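Local atomic coordinates of manganese-dependent ADP-ribose/CDP-alcohol diphosphatase (Danio rerio, PDB entry 2NXF), a protein that probably hydrolyses ADP-ribose and CDP-alcohols such as CDP-choline, releasing AMP or CMP, as a metal-dependent diphosphatase of the calcineurin-like phosphoesterase family. Residues Q204-L209 against A242-A247; P230-A235 against V251-Q256; T78-L83 against S110-A115. All coordinates share one frame; numbering follows the deposited sequence. Where two conformers were deposited one is given.

Contact 1: residues Q204-L209 against A242-A247; sequences QQLQWL and AWNHEA
L206 reaches out from helix 203-219 and lays one methyl, CD1, against both N244 and A247 at the start of helix 245-253. Both helices belong to the calcineurin-like phosphoesterase fold, a sandwich of two β-sheets flanked by helices, and each forms part of a β-α-β crossover in the seven-stranded sheet. Helix 203-219 precedes strand 222-227, and helix 245-253 leads from that strand to its parallel neighbour 258-263. The contact therefore joins two successive connections of that sheet at the protein surface.

The leucine places CG anti to its carbonyl carbon (chi1 -66°), which sends the isobutyl group across to the second segment. There CD1 lies 3.7 Å from N244 ND2 and 4.0 Å from A247 CB. L206 and N244 approach from opposite directions, and the amide presents its nitrogen end to the methyl. The polar partner of ND2 is F201 O, just ahead of helix 203-219. The methyl thus packs beside an amide held by the chain that leads into the leucine's helix, and no hydrogen bond passes directly between the two segments.

N244 occupies the N-cap position of helix 245-253, yet its side chain gives no capping bond and is turned to the neighbouring helix instead. A bound zinc ion lies about 7 Å from this side chain, too far to be coordinated by it. L209, nearly a turn further on from L206, packs on V251 of the same partner helix and on V145 of strand 142-146. In the first turn of the other helix, A247 N donates a weak bond to N244 O, 3.0 Å away, and A247 CB stands against the leucine methyl.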
loop_
_atom_site.group_PDB
_atom_site.type_symbol
_atom_site.label_atom_id
_atom_site.label_comp_id
_atom_site.label_asym_id
_atom_site.label_seq_id
_atom_site.Cartn_x
_atom_site.Cartn_y
_atom_site.Cartn_z
ATOM N N GLN A 204 8.857 -10.200 -13.694
ATOM C CA GLN A 204 8.485 -9.226 -14.722
ATOM C C GLN A 204 8.285 -7.847 -14.091
ATOM O O GLN A 204 8.768 -6.808 -14.617
ATOM C CB GLN A 204 7.222 -9.669 -15.462
ATOM C CG GLN A 204 6.765 -8.663 -16.517
ATOM C CD GLN A 204 5.596 -9.160 -17.355
ATOM O OE1 GLN A 204 4.918 -10.133 -17.009
ATOM N NE2 GLN A 204 5.361 -8.491 -18.463
ATOM N N GLN A 205 7.583 -7.828 -12.949
ATOM C CA GLN A 205 7.345 -6.557 -12.255
ATOM C C GLN A 205 8.651 -5.948 -11.725
ATOM O O GLN A 205 8.863 -4.733 -11.814
ATOM C CB GLN A 205 6.322 -6.707 -11.126
ATOM C CG GLN A 205 5.931 -5.331 -10.528
ATOM C CD GLN A 205 4.908 -5.378 -9.417
ATOM O OE1 GLN A 205 4.582 -4.330 -8.850
ATOM N NE2 GLN A 205 4.383 -6.579 -9.100
ATOM N N LEU A 206 9.524 -6.780 -11.163
ATOM C CA LEU A 206 10.798 -6.258 -10.627
ATOM C C LEU A 206 11.709 -5.718 -11.721
ATOM O O LEU A 206 12.428 -4.728 -11.511
ATOM C CB LEU A 206 11.553 -7.340 -9.847
ATOM C CG LEU A 206 10.842 -7.778 -8.566
ATOM C CD1 LEU A 206 11.459 -9.130 -8.099
ATOM C CD2 LEU A 206 10.938 -6.738 -7.487
ATOM N N GLN A 207 11.712 -6.387 -12.877
ATOM C CA GLN A 207 12.521 -5.949 -14.018
ATOM C C GLN A 207 12.042 -4.576 -14.492
ATOM O O GLN A 207 12.850 -3.701 -14.823
ATOM C CB GLN A 207 12.484 -6.998 -15.137
ATOM C CG GLN A 207 13.360 -8.215 -14.793
ATOM C CD GLN A 207 13.351 -9.321 -15.844
ATOM O OE1 GLN A 207 12.384 -9.482 -16.599
ATOM N NE2 GLN A 207 14.427 -10.105 -15.881
ATOM N N TRP A 208 10.725 -4.376 -14.494
ATOM C CA TRP A 208 10.171 -3.076 -14.860
ATOM C C TRP A 208 10.515 -1.986 -13.824
ATOM O O TRP A 208 10.954 -0.892 -14.187
ATOM C CB TRP A 208 8.657 -3.199 -15.068
ATOM C CG TRP A 208 7.872 -1.909 -15.151
ATOM C CD1 TRP A 208 7.659 -1.120 -16.264
ATOM C CD2 TRP A 208 7.136 -1.294 -14.085
ATOM N NE1 TRP A 208 6.854 -0.046 -15.939
ATOM C CE2 TRP A 208 6.517 -0.132 -14.610
ATOM C CE3 TRP A 208 6.945 -1.614 -12.732
ATOM C CZ2 TRP A 208 5.735 0.713 -13.830
ATOM C CZ3 TRP A 208 6.154 -0.766 -11.943
ATOM C CH2 TRP A 208 5.558 0.379 -12.501
ATOM N N LEU A 209 10.326 -2.289 -12.548
ATOM C CA LEU A 209 10.706 -1.341 -11.492
ATOM C C LEU A 209 12.194 -0.963 -11.645
ATOM O O LEU A 209 12.567 0.214 -11.618
ATOM C CB LEU A 209 10.499 -2.000 -10.126
ATOM C CG LEU A 209 11.027 -1.159 -8.951
ATOM C CD1 LEU A 209 10.353 0.219 -8.875
ATOM C CD2 LEU A 209 10.816 -1.980 -7.646
ATOM N N ALA A 242 6.382 -8.393 2.325
ATOM C CA ALA A 242 6.248 -9.112 1.042
ATOM C C ALA A 242 7.036 -10.407 1.030
ATOM O O ALA A 242 8.121 -10.511 1.614
ATOM C CB ALA A 242 6.701 -8.251 -0.126
ATOM N N TRP A 243 6.491 -11.407 0.348
ATOM C CA TRP A 243 7.176 -12.697 0.247
ATOM C C TRP A 243 8.640 -12.599 -0.205
ATOM O O TRP A 243 9.533 -13.215 0.401
ATOM C CB TRP A 243 6.434 -13.634 -0.712
ATOM C CG TRP A 243 5.085 -14.111 -0.232
ATOM C CD1 TRP A 243 4.543 -14.010 1.026
ATOM C CD2 TRP A 243 4.125 -14.809 -1.028
ATOM N NE1 TRP A 243 3.286 -14.592 1.048
ATOM C CE2 TRP A 243 3.002 -15.068 -0.210
ATOM C CE3 TRP A 243 4.100 -15.217 -2.373
ATOM C CZ2 TRP A 243 1.862 -15.763 -0.681
ATOM C CZ3 TRP A 243 2.966 -15.884 -2.845
ATOM C CH2 TRP A 243 1.867 -16.154 -2.002
ATOM N N ASN A 244 8.872 -11.820 -1.260
ATOM C CA ASN A 244 10.226 -11.653 -1.778
ATOM C C ASN A 244 10.737 -10.252 -1.487
ATOM O O ASN A 244 11.308 -9.601 -2.350
ATOM C CB ASN A 244 10.329 -12.035 -3.277
ATOM C CG ASN A 244 9.444 -11.180 -4.173
ATOM O OD1 ASN A 244 8.442 -10.623 -3.739
ATOM N ND2 ASN A 244 9.817 -11.099 -5.454
ATOM N N HIS A 245 10.563 -9.820 -0.238
ATOM C CA HIS A 245 10.942 -8.454 0.144
ATOM C C HIS A 245 12.427 -8.175 -0.154
ATOM O O HIS A 245 12.772 -7.065 -0.558
ATOM C CB HIS A 245 10.609 -8.181 1.625
ATOM C CG HIS A 245 11.482 -8.933 2.590
ATOM N ND1 HIS A 245 12.506 -8.340 3.302
ATOM C CD2 HIS A 245 11.499 -10.241 2.933
ATOM C CE1 HIS A 245 13.106 -9.250 4.049
ATOM N NE2 HIS A 245 12.516 -10.412 3.842
ATOM N N GLU A 246 13.297 -9.168 0.029
ATOM C CA GLU A 246 14.731 -8.952 -0.164
ATOM C C GLU A 246 15.055 -8.674 -1.641
ATOM O O GLU A 246 15.976 -7.904 -1.951
ATOM C CB GLU A 246 15.529 -10.140 0.383
ATOM C CG GLU A 246 17.006 -9.871 0.592
ATOM C CD GLU A 246 17.294 -8.782 1.637
ATOM O OE1 GLU A 246 18.197 -7.956 1.394
ATOM O OE2 GLU A 246 16.633 -8.746 2.693
ATOM N N ALA A 247 14.280 -9.280 -2.540
ATOM C CA ALA A 247 14.439 -9.035 -3.980
ATOM C C ALA A 247 14.138 -7.576 -4.303
ATOM O O ALA A 247 14.821 -6.957 -5.129
ATOM C CB ALA A 247 13.535 -9.970 -4.786
#

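Contact 2: residues P230-A235 against V251-Q256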
loop_
_atom_site.group_PDB
_atom_site.type_symbol
_atom_site.label_atom_id
_atom_site.label_comp_id
_atom_site.label_asym_id
_atom_site.label_seq_id
_atom_site.Cartn_x
_atom_site.Cartn_y
_atom_site.Cartn_z
ATOM N N PRO A 230 4.967 -3.624 2.996
ATOM C CA PRO A 230 6.336 -3.161 3.272
ATOM C C PRO A 230 7.372 -4.208 2.849
ATOM O O PRO A 230 7.049 -5.404 2.722
ATOM C CB PRO A 230 6.350 -2.987 4.798
ATOM C CG PRO A 230 5.311 -3.934 5.305
ATOM C CD PRO A 230 4.222 -3.909 4.237
ATOM N N VAL A 231 8.603 -3.746 2.635
ATOM C CA VAL A 231 9.688 -4.655 2.239
ATOM C C VAL A 231 10.920 -4.588 3.144
ATOM O O VAL A 231 11.785 -5.459 3.069
ATOM C CB VAL A 231 10.111 -4.462 0.757
ATOM C CG1 VAL A 231 8.930 -4.750 -0.215
ATOM C CG2 VAL A 231 10.702 -3.036 0.536
ATOM N N HIS A 232 11.013 -3.584 4.018
ATOM C CA HIS A 232 12.204 -3.501 4.884
ATOM C C HIS A 232 11.862 -3.983 6.295
ATOM O O HIS A 232 10.963 -3.441 6.927
ATOM C CB HIS A 232 12.772 -2.078 4.924
ATOM C CG HIS A 232 14.209 -2.032 5.342
ATOM N ND1 HIS A 232 14.660 -2.597 6.518
ATOM C CD2 HIS A 232 15.297 -1.506 4.732
ATOM C CE1 HIS A 232 15.969 -2.419 6.611
ATOM N NE2 HIS A 232 16.380 -1.760 5.540
ATOM N N PRO A 233 12.577 -5.016 6.789
ATOM C CA PRO A 233 12.299 -5.528 8.128
ATOM C C PRO A 233 12.357 -4.497 9.271
ATOM O O PRO A 233 11.761 -4.737 10.326
ATOM C CB PRO A 233 13.384 -6.605 8.331
ATOM C CG PRO A 233 13.758 -7.018 6.977
ATOM C CD PRO A 233 13.644 -5.790 6.117
ATOM N N CYS A 234 13.081 -3.385 9.080
ATOM C CA CYS A 234 13.138 -2.317 10.105
ATOM C C CYS A 234 11.872 -1.472 10.149
ATOM O O CYS A 234 11.652 -0.728 11.110
ATOM C CB CYS A 234 14.351 -1.382 9.933
ATOM S SG CYS A 234 14.650 -0.690 8.275
ATOM N N ALA A 235 11.051 -1.588 9.109
ATOM C CA ALA A 235 9.893 -0.706 8.935
ATOM C C ALA A 235 8.546 -1.362 9.183
ATOM O O ALA A 235 7.513 -0.702 9.063
ATOM C CB ALA A 235 9.916 -0.063 7.526
ATOM N N VAL A 251 16.861 -4.367 -5.543
ATOM C CA VAL A 251 16.596 -3.397 -6.615
ATOM C C VAL A 251 16.738 -1.956 -6.090
ATOM O O VAL A 251 17.484 -1.161 -6.670
ATOM C CB VAL A 251 15.206 -3.607 -7.264
ATOM C CG1 VAL A 251 14.875 -2.465 -8.248
ATOM C CG2 VAL A 251 15.169 -4.959 -7.990
ATOM N N LEU A 252 16.091 -1.651 -4.971
ATOM C CA LEU A 252 16.111 -0.282 -4.436
ATOM C C LEU A 252 17.521 0.187 -4.129
ATOM O O LEU A 252 17.870 1.343 -4.410
ATOM C CB LEU A 252 15.263 -0.177 -3.175
ATOM C CG LEU A 252 13.796 -0.592 -3.295
ATOM C CD1 LEU A 252 13.110 -0.426 -1.937
ATOM C CD2 LEU A 252 13.078 0.189 -4.414
ATOM N N ARG A 253 18.324 -0.708 -3.552
ATOM C CA ARG A 253 19.696 -0.373 -3.134
ATOM C C ARG A 253 20.641 -0.084 -4.308
ATOM O O ARG A 253 21.711 0.504 -4.120
ATOM C CB ARG A 253 20.263 -1.474 -2.241
ATOM C CG ARG A 253 19.547 -1.535 -0.891
ATOM C CD ARG A 253 19.926 -2.769 -0.092
ATOM N NE ARG A 253 19.349 -2.713 1.254
ATOM C CZ ARG A 253 19.081 -3.781 2.003
ATOM N NH1 ARG A 253 19.316 -5.001 1.532
ATOM N NH2 ARG A 253 18.577 -3.627 3.220
ATOM N N SER A 254 20.228 -0.502 -5.507
ATOM C CA SER A 254 20.964 -0.280 -6.751
ATOM C C SER A 254 20.766 1.111 -7.349
ATOM O O SER A 254 21.434 1.464 -8.326
ATOM C CB SER A 254 20.504 -1.312 -7.790
ATOM O OG SER A 254 20.975 -2.600 -7.417
ATOM N N HIS A 255 19.842 1.892 -6.787
ATOM C CA HIS A 255 19.420 3.137 -7.427
ATOM C C HIS A 255 19.352 4.329 -6.485
ATOM O O HIS A 255 18.515 4.358 -5.568
ATOM C CB HIS A 255 18.056 2.933 -8.090
ATOM C CG HIS A 255 18.074 1.896 -9.166
ATOM N ND1 HIS A 255 18.617 2.131 -10.409
ATOM C CD2 HIS A 255 17.625 0.617 -9.184
ATOM C CE1 HIS A 255 18.511 1.038 -11.147
ATOM N NE2 HIS A 255 17.898 0.111 -10.430
ATOM N N GLN A 256 20.195 5.329 -6.766
ATOM C CA GLN A 256 20.203 6.556 -5.969
ATOM C C GLN A 256 18.940 7.408 -6.110
ATOM O O GLN A 256 18.670 8.270 -5.256
ATOM C CB GLN A 256 21.472 7.384 -6.220
ATOM C CG GLN A 256 22.702 6.788 -5.538
ATOM C CD GLN A 256 23.615 7.835 -4.909
ATOM O OE1 GLN A 256 24.744 8.033 -5.358
ATOM N NE2 GLN A 256 23.128 8.508 -3.858
#
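L252 touches V231 through CD1, 4.3 Å from V231 CG2, a loose apolar touch in a buried layer that F261 and H280 also line. The next residue, R253, is extended from CG to NE, and this carries its guanidinium to the ring of H232. R253 NH2 is 3.7 Å from H232 NE2, with the imidazole at the edge of the guanidinium and the two planes 86° apart. The pair does not bond directly. D274 OD1 serves both, taking a hydrogen bond from H232 NE2 and a salt bridge from R253 NH2, while R253 NH1 pairs with E246.

Helix 245-253 is the connection of a β-α-β crossover between the parallel strands 222-227 and 258-263. The segment 230-235 belongs to the loop that leads into this helix. H232 opens a type I turn in that loop. Its other nitrogen, ND1, accepts from C234 N at 3.1 Å and 168°, beside the disulfide of C234 with C272. Replacing H232 by an alanine would probably leave C234 N without this acceptor and D274 with one donor fewer beside R253. Beyond the arginine, S254 N bonds to V251 O, and H255 N to L252 O at 3.1 Å. H255 hydrogen-bonds D217 and D210 of helix 203-219.

Contact 3: residues T78-L83 against S110-A115; sequences TVMAEL and SRLNSA
S110 OG is gripped twice: it accepts from L112 N at 3.0 Å, with an N-H...O angle of 147°, and it is also hydrogen-bonded to L107 O. The first of these bonds makes an ST turn at the head of a type I turn running from S110 to N113, and the two following residues, R111 and L112, meet the selenomethionine M80 on helix 72-84.

In M80 the double bend at chi2 and chi3 (-54° and -44°) swings CE over the arginine. CE lies over one face of the R111 guanidinium, displaced toward its rim, with NH2 the nearest atom at 3.6 Å. R111 is itself bent, and the aliphatic base of its side chain joins in, R111 CB lying 3.9 Å from M80 SE. M80 SE also packs on L112 CD2, 4.1 Å away. The polar end of R111 has its strongest partner in D84, which takes a salt bridge from NH2 just past the last residue of 78-83.

Helix 72-84 is the main helix of the β-α-β crossover between parallel strands 54-57 and 89-92 of the six-stranded sheet. H92 on the outermost of these strands touches M80, L83 and L112, and the side chains of L112 and the zinc ligand D60 are about 10 Å apart.

Between the two segments the chemistry is that of packing rather than bonding. The methyl lies on the flat cation, while the selenium packs on aliphatic carbons of R111 and L112. With D84 taking the charge at NH2, the guanidinium face is probably left to act as a flat packing surface.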
loop_
_atom_site.group_PDB
_atom_site.type_symbol
_atom_site.label_atom_id
_atom_site.label_comp_id
_atom_site.label_asym_id
_atom_site.label_seq_id
_atom_site.Cartn_x
_atom_site.Cartn_y
_atom_site.Cartn_z
ATOM N N THR A 78 -19.445 3.928 -0.713
ATOM C CA THR A 78 -19.370 4.794 0.449
ATOM C C THR A 78 -18.028 5.515 0.535
ATOM O O THR A 78 -17.989 6.742 0.694
ATOM C CB THR A 78 -19.677 4.016 1.749
ATOM O OG1 THR A 78 -21.058 3.622 1.719
ATOM C CG2 THR A 78 -19.443 4.913 2.983
ATOM N N VAL A 79 -16.940 4.760 0.417
ATOM C CA VAL A 79 -15.615 5.355 0.523
ATOM C C VAL A 79 -15.262 6.198 -0.695
ATOM O O VAL A 79 -14.568 7.215 -0.561
ATOM C CB VAL A 79 -14.487 4.311 0.818
ATOM C CG1 VAL A 79 -14.725 3.642 2.180
ATOM C CG2 VAL A 79 -14.356 3.278 -0.296
HETATM N N MSE A 80 -15.744 5.792 -1.875
HETATM C CA MSE A 80 -15.508 6.576 -3.098
HETATM C C MSE A 80 -16.203 7.931 -3.007
HETATM O O MSE A 80 -15.642 8.944 -3.438
HETATM C CB MSE A 80 -15.945 5.828 -4.374
HETATM C CG MSE A 80 -15.086 4.598 -4.724
HETATM SE SE MSE A 80 -13.128 4.938 -4.859
HETATM C CE MSE A 80 -13.143 6.508 -5.809
ATOM N N ALA A 81 -17.412 7.958 -2.430
ATOM C CA ALA A 81 -18.137 9.212 -2.239
ATOM C C ALA A 81 -17.369 10.173 -1.330
ATOM O O ALA A 81 -17.369 11.385 -1.574
ATOM C CB ALA A 81 -19.529 8.953 -1.694
ATOM N N GLU A 82 -16.724 9.647 -0.286
ATOM C CA GLU A 82 -15.903 10.498 0.593
ATOM C C GLU A 82 -14.687 11.036 -0.142
ATOM O O GLU A 82 -14.375 12.219 -0.032
ATOM C CB GLU A 82 -15.462 9.772 1.871
ATOM C CG GLU A 82 -16.638 9.271 2.738
ATOM C CD GLU A 82 -17.504 10.386 3.291
ATOM O OE1 GLU A 82 -17.032 11.543 3.389
ATOM O OE2 GLU A 82 -18.681 10.102 3.625
ATOM N N LEU A 83 -14.020 10.175 -0.905
ATOM C CA LEU A 83 -12.825 10.592 -1.653
ATOM C C LEU A 83 -13.130 11.551 -2.797
ATOM O O LEU A 83 -12.349 12.469 -3.065
ATOM C CB LEU A 83 -12.036 9.383 -2.153
ATOM C CG LEU A 83 -11.182 8.715 -1.080
ATOM C CD1 LEU A 83 -10.730 7.344 -1.576
ATOM C CD2 LEU A 83 -9.957 9.551 -0.677
ATOM N N SER A 110 -13.284 -1.040 -12.122
ATOM C CA SER A 110 -13.836 -0.270 -10.997
ATOM C C SER A 110 -13.203 1.118 -10.830
ATOM O O SER A 110 -12.217 1.441 -11.492
ATOM C CB SER A 110 -13.647 -1.037 -9.690
ATOM O OG SER A 110 -12.304 -0.892 -9.207
ATOM N N ARG A 111 -13.752 1.895 -9.897
ATOM C CA ARG A 111 -13.195 3.203 -9.521
ATOM C C ARG A 111 -11.801 3.071 -8.887
ATOM O O ARG A 111 -11.075 4.073 -8.777
ATOM C CB ARG A 111 -14.116 3.937 -8.530
ATOM C CG ARG A 111 -15.511 4.338 -9.072
ATOM C CD ARG A 111 -15.491 5.477 -10.072
ATOM N NE ARG A 111 -14.674 6.641 -9.701
ATOM C CZ ARG A 111 -14.995 7.580 -8.805
ATOM N NH1 ARG A 111 -16.118 7.509 -8.097
ATOM N NH2 ARG A 111 -14.156 8.592 -8.597
ATOM N N LEU A 112 -11.427 1.855 -8.471
ATOM C CA LEU A 112 -10.104 1.634 -7.859
ATOM C C LEU A 112 -8.959 1.484 -8.871
ATOM O O LEU A 112 -7.792 1.368 -8.472
ATOM C CB LEU A 112 -10.108 0.423 -6.913
ATOM C CG LEU A 112 -11.046 0.570 -5.706
ATOM C CD1 LEU A 112 -11.051 -0.752 -4.906
ATOM C CD2 LEU A 112 -10.607 1.700 -4.813
ATOM N N ASN A 113 -9.291 1.458 -10.158
ATOM C CA ASN A 113 -8.265 1.442 -11.190
ATOM C C ASN A 113 -7.894 2.891 -11.514
ATOM O O ASN A 113 -8.563 3.566 -12.316
ATOM C CB ASN A 113 -8.751 0.685 -12.432
ATOM C CG ASN A 113 -7.733 0.717 -13.572
ATOM O OD1 ASN A 113 -6.649 1.306 -13.439
ATOM N ND2 ASN A 113 -8.073 0.088 -14.692
ATOM N N SER A 114 -6.809 3.362 -10.905
ATOM C CA SER A 114 -6.329 4.722 -11.147
ATOM C C SER A 114 -5.183 4.782 -12.164
ATOM O O SER A 114 -4.579 5.835 -12.363
ATOM C CB SER A 114 -5.908 5.367 -9.825
ATOM O OG SER A 114 -5.034 4.520 -9.106
ATOM N N ALA A 115 -4.890 3.660 -12.813
ATOM C CA ALA A 115 -3.758 3.608 -13.753
ATOM C C ALA A 115 -4.069 4.307 -15.071
ATOM O O ALA A 115 -3.144 4.763 -15.750
ATOM C CB ALA A 115 -3.341 2.175 -14.001
#

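In the fold
From the N terminus, contact 3 comes first: 78-83 meets 110-115, closing a loop that holds edge strand 89-92, helices 96-101 and 104-108, and the zinc ligand N96. It ends before the others begin and lies across the chain's centre from them, its own centre about 26 Å from that of contact 1 and about 29 Å from that of contact 2. Contacts 1 and 2 cross along the chain. The loop of contact 1 includes strand 222-227 and the zinc ligand H228; contact 2 closes a shorter one, holding most of helix 245-253. Both use that helix, and they meet where H245 ND1 lies 3.0 Å from V231 O, tying it to the preceding loop.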